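Local coordinates for protein VirX1 (Cyanophage Syn10, PDB 6QGM) that is a viral halogenase of the tryptophan halogenase family that iodinates diverse substrates, probably in a flavin-dependent manner, at residues 179-183 / 184-188; 364-367 / 368-372. All blocks are in the same frame, centred on the assembly; numbering follows the deposited sequence.

In the fold
Both contacts are local, each between residues a turn or so apart, and both lie against helix 14-26, the helix that follows the first strand of the Rossmann-type sheet. Interaction 1 is partly buried and marks a change of structure: helix 169-181 stops and the chain turns into strand 187-198. Interaction 2 is a buried contact within helix 360-373, taking in most of its length, about 19 Å away between centres, with the nearest atoms about 11 Å apart. Their chemistry differs with their place. In 179-188 backbone bonds of unequal reach close a helix end with little side-chain help, whereas 364-372 keeps regular helical bonding, adds a carboxylate–amide bond and meets a second subunit.

Interaction 1: 179-183 / 184-188; sequences KIALP and NGVKH
Val186 N reaches back to Ala181 O at 3.1 Å while Gly185 N bonds Leu182 O at 2.8 Å, the paired 6→1 and 5→2 bonds of a Schellman motif, with Gly185 at the C-prime position and its positive phi of 88° turning the chain off the helix. The inner bond also closes a type I turn from Leu182 to Gly185. One bond of helical spacing remains, from Asn184 N to Ile180 O.

Asn184 lies alongside Ile180 with both side chains pointing the same way. Its CG is turned back beside the backbone N (chi1 -69°), which brings ND2 within 3.6 Å of Ile180 CG2; the amide nitrogen is hydrogen-bonded to Ser24 OG. Val186 faces the helix end: its CG2 branch, on the N side of the residue, touches Ala181 CB at 3.8 Å and packs on the Ala181 carbonyl. Leu182, on the other hand, reaches forward with one methyl, CD2, which lies 3.5 Å from Val186 O and also meets CB of His188, the two side chains running at a slant to each other.

Helix 14-26 receives Ile180 on Ala21 and Val186 on Ser24, and Trp17 meets the His188 ring edge to face. Beyond the turn, Lys187 pairs through its backbone with Ile32 and Leu34, bringing strand 187-198 into the Rossmann-type sheet beside strand 31-36.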
loop_
_atom_site.group_PDB
_atom_site.type_symbol
_atom_site.label_atom_id
_atom_site.label_comp_id
_atom_site.label_asym_id
_atom_site.label_seq_id
_atom_site.Cartn_x
_atom_site.Cartn_y
_atom_site.Cartn_z
ATOM N N LYS B 179 -38.751 -3.878 24.851
ATOM C CA LYS B 179 -39.406 -3.700 23.524
ATOM C C LYS B 179 -38.934 -4.736 22.500
ATOM O O LYS B 179 -39.755 -5.116 21.657
ATOM C CB LYS B 179 -39.144 -2.303 22.963
ATOM C CG LYS B 179 -39.627 -1.146 23.816
ATOM C CD LYS B 179 -41.070 -1.155 24.264
ATOM C CE LYS B 179 -41.241 -0.408 25.571
ATOM N NZ LYS B 179 -42.660 -0.075 25.851
ATOM N N ILE B 180 -37.671 -5.157 22.535
ATOM C CA ILE B 180 -37.077 -6.044 21.487
ATOM C C ILE B 180 -36.657 -7.385 22.109
ATOM O O ILE B 180 -37.190 -8.421 21.650
ATOM C CB ILE B 180 -35.924 -5.344 20.739
ATOM C CG1 ILE B 180 -36.394 -4.015 20.140
ATOM C CG2 ILE B 180 -35.320 -6.262 19.688
ATOM C CD1 ILE B 180 -35.356 -3.292 19.300
ATOM N N ALA B 181 -35.753 -7.386 23.092
ATOM C CA ALA B 181 -35.060 -8.605 23.572
ATOM C C ALA B 181 -36.065 -9.575 24.211
ATOM O O ALA B 181 -36.191 -10.710 23.715
ATOM C CB ALA B 181 -33.935 -8.236 24.517
ATOM N N LEU B 182 -36.743 -9.163 25.280
ATOM C CA LEU B 182 -37.634 -10.070 26.041
ATOM C C LEU B 182 -38.763 -10.556 25.134
ATOM O O LEU B 182 -38.982 -11.759 25.024
ATOM C CB LEU B 182 -38.163 -9.361 27.292
ATOM C CG LEU B 182 -37.123 -9.024 28.350
ATOM C CD1 LEU B 182 -37.798 -8.540 29.626
ATOM C CD2 LEU B 182 -36.236 -10.226 28.630
ATOM N N PRO B 183 -39.508 -9.671 24.439
ATOM C CA PRO B 183 -40.537 -10.125 23.507
ATOM C C PRO B 183 -40.043 -11.189 22.515
ATOM O O PRO B 183 -40.791 -12.108 22.254
ATOM C CB PRO B 183 -40.945 -8.832 22.779
ATOM C CG PRO B 183 -40.679 -7.740 23.792
ATOM C CD PRO B 183 -39.431 -8.201 24.516
ATOM N N ASN B 184 -38.805 -11.072 22.022
ATOM C CA ASN B 184 -38.178 -12.035 21.067
ATOM C C ASN B 184 -37.620 -13.269 21.799
ATOM O O ASN B 184 -36.936 -14.070 21.156
ATOM C CB ASN B 184 -37.075 -11.376 20.240
ATOM C CG ASN B 184 -37.605 -10.353 19.261
ATOM O OD1 ASN B 184 -38.790 -10.369 18.920
ATOM N ND2 ASN B 184 -36.733 -9.465 18.798
ATOM N N GLY B 185 -37.909 -13.429 23.090
ATOM C CA GLY B 185 -37.667 -14.676 23.836
ATOM C C GLY B 185 -36.273 -14.751 24.429
ATOM O O GLY B 185 -35.861 -15.862 24.806
ATOM N N VAL B 186 -35.554 -13.632 24.538
ATOM C CA VAL B 186 -34.273 -13.609 25.301
ATOM C C VAL B 186 -34.611 -13.988 26.744
ATOM O O VAL B 186 -35.506 -13.345 27.328
ATOM C CB VAL B 186 -33.533 -12.256 25.228
ATOM C CG1 VAL B 186 -32.278 -12.248 26.088
ATOM C CG2 VAL B 186 -33.168 -11.896 23.802
ATOM N N LYS B 187 -33.938 -15.017 27.266
ATOM C CA LYS B 187 -34.119 -15.543 28.645
ATOM C C LYS B 187 -33.292 -14.698 29.613
ATOM O O LYS B 187 -32.069 -14.751 29.544
ATOM C CB LYS B 187 -33.713 -17.013 28.686
ATOM C CG LYS B 187 -34.435 -17.842 29.725
ATOM C CD LYS B 187 -33.959 -19.270 29.621
ATOM C CE LYS B 187 -32.509 -19.423 30.054
ATOM N NZ LYS B 187 -31.641 -20.102 29.054
ATOM N N HIS B 188 -33.958 -13.919 30.453
ATOM C CA HIS B 188 -33.355 -13.066 31.506
ATOM C C HIS B 188 -33.031 -13.938 32.712
ATOM O O HIS B 188 -33.968 -14.496 33.264
ATOM C CB HIS B 188 -34.320 -11.942 31.875
ATOM C CG HIS B 188 -33.701 -10.821 32.619
ATOM N ND1 HIS B 188 -34.446 -9.984 33.413
ATOM C CD2 HIS B 188 -32.424 -10.414 32.723
ATOM C CE1 HIS B 188 -33.649 -9.095 33.968
ATOM N NE2 HIS B 188 -32.401 -9.333 33.553
#

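Interaction 2: 364-367 / 368-372; sequences ENIE and NLVYL
Glu364 and Asn368, one turn apart on an alpha-helix, are joined by two bonds: Asn368 N to Glu364 O in the backbone, and Asn368 ND2 to Glu364 OE2 at 2.9 Å between the side chains. The second approaches from above the carboxylate, 61° out of its plane, with the carboxylate and amide planes nearly perpendicular (82°). A bend at chi2 (74°) curls the Glu364 side chain back along the helix to the amide.

The same i to i+4 bonding continues through Leu369, Val370 and Tyr371. On another face, Ile366 CG2 and Val370 CG2 make a loose apolar contact at 4.4 Å, while Val370 CG2 also rests on Ile366 O.

Outside this shell, helix 382-408 packs against the polar pair, with Thr391 and Gln395 on Glu364 and Phe388 on Asn368. Ile366 and Val370 pack on helix 14-26, and Asn365 ND2 bonds Gly343 O. Helix 360-373 also lies at a subunit interface: Ile450 of the second subunit packs on Asn368. There the Tyr371 hydroxyl, OH, is hydrogen-bonded to the backbone O of Pro473 of that subunit.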
loop_
_atom_site.group_PDB
_atom_site.type_symbol
_atom_site.label_atom_id
_atom_site.label_comp_id
_atom_site.label_asym_id
_atom_site.label_seq_id
_atom_site.Cartn_x
_atom_site.Cartn_y
_atom_site.Cartn_z
ATOM N N GLU B 364 -20.031 -2.025 16.613
ATOM C CA GLU B 364 -19.137 -2.605 15.586
ATOM C C GLU B 364 -19.031 -4.112 15.820
ATOM O O GLU B 364 -19.309 -4.881 14.882
ATOM C CB GLU B 364 -17.771 -1.910 15.607
ATOM C CG GLU B 364 -16.690 -2.613 14.802
ATOM C CD GLU B 364 -16.789 -2.503 13.292
ATOM O OE1 GLU B 364 -17.684 -1.762 12.764
ATOM O OE2 GLU B 364 -15.964 -3.150 12.639
ATOM N N ASN B 365 -18.662 -4.529 17.025
ATOM C CA ASN B 365 -18.511 -5.971 17.369
ATOM C C ASN B 365 -19.867 -6.678 17.240
ATOM O O ASN B 365 -19.873 -7.830 16.783
ATOM C CB ASN B 365 -17.852 -6.173 18.732
ATOM C CG ASN B 365 -16.351 -5.964 18.655
ATOM O OD1 ASN B 365 -15.850 -5.473 17.644
ATOM N ND2 ASN B 365 -15.629 -6.332 19.704
ATOM N N ILE B 366 -20.973 -6.020 17.597
ATOM C CA ILE B 366 -22.335 -6.620 17.501
ATOM C C ILE B 366 -22.639 -6.879 16.024
ATOM O O ILE B 366 -23.021 -8.017 15.701
ATOM C CB ILE B 366 -23.407 -5.744 18.179
ATOM C CG1 ILE B 366 -23.231 -5.714 19.702
ATOM C CG2 ILE B 366 -24.800 -6.221 17.787
ATOM C CD1 ILE B 366 -24.094 -4.713 20.421
ATOM N N GLU B 367 -22.453 -5.870 15.166
ATOM C CA GLU B 367 -22.755 -5.956 13.708
ATOM C C GLU B 367 -21.850 -7.002 13.048
ATOM O O GLU B 367 -22.367 -7.764 12.215
ATOM C CB GLU B 367 -22.750 -4.587 13.044
ATOM C CG GLU B 367 -21.433 -3.874 12.927
ATOM C CD GLU B 367 -21.546 -2.397 12.528
ATOM O OE1 GLU B 367 -22.614 -1.767 12.808
ATOM O OE2 GLU B 367 -20.547 -1.864 11.943
ATOM N N ASN B 368 -20.583 -7.081 13.451
ATOM C CA ASN B 368 -19.596 -8.076 12.933
ATOM C C ASN B 368 -19.960 -9.500 13.390
ATOM O O ASN B 368 -19.735 -10.460 12.615
ATOM C CB ASN B 368 -18.161 -7.703 13.312
ATOM C CG ASN B 368 -17.672 -6.450 12.631
ATOM O OD1 ASN B 368 -18.338 -5.924 11.744
ATOM N ND2 ASN B 368 -16.515 -5.962 13.048
ATOM N N LEU B 369 -20.517 -9.645 14.588
ATOM C CA LEU B 369 -20.980 -10.954 15.118
ATOM C C LEU B 369 -22.236 -11.399 14.362
ATOM O O LEU B 369 -22.271 -12.568 13.924
ATOM C CB LEU B 369 -21.261 -10.817 16.615
ATOM C CG LEU B 369 -21.560 -12.127 17.329
ATOM C CD1 LEU B 369 -20.398 -13.101 17.150
ATOM C CD2 LEU B 369 -21.862 -11.858 18.798
ATOM N N VAL B 370 -23.218 -10.498 14.218
ATOM C CA VAL B 370 -24.494 -10.738 13.479
ATOM C C VAL B 370 -24.140 -11.145 12.049
ATOM O O VAL B 370 -24.809 -12.065 11.512
ATOM C CB VAL B 370 -25.427 -9.510 13.507
ATOM C CG1 VAL B 370 -26.553 -9.627 12.495
ATOM C CG2 VAL B 370 -26.019 -9.282 14.884
ATOM N N TYR B 371 -23.128 -10.495 11.469
ATOM C CA TYR B 371 -22.671 -10.725 10.075
ATOM C C TYR B 371 -22.210 -12.178 9.934
ATOM O O TYR B 371 -22.671 -12.861 9.008
ATOM C CB TYR B 371 -21.585 -9.715 9.693
ATOM C CG TYR B 371 -20.984 -9.958 8.335
ATOM C CD1 TYR B 371 -21.562 -9.421 7.201
ATOM C CD2 TYR B 371 -19.850 -10.733 8.179
ATOM C CE1 TYR B 371 -21.027 -9.633 5.941
ATOM C CE2 TYR B 371 -19.317 -10.984 6.930
ATOM C CZ TYR B 371 -19.905 -10.430 5.804
ATOM O OH TYR B 371 -19.377 -10.665 4.567
ATOM N N LEU B 372 -21.357 -12.652 10.848
ATOM C CA LEU B 372 -20.787 -14.025 10.799
ATOM C C LEU B 372 -21.864 -15.074 11.113
ATOM O O LEU B 372 -21.867 -16.142 10.472
ATOM C CB LEU B 372 -19.616 -14.110 11.786
ATOM C CG LEU B 372 -18.347 -13.366 11.372
ATOM C CD1 LEU B 372 -17.247 -13.594 12.377
ATOM C CD2 LEU B 372 -17.872 -13.795 9.991
#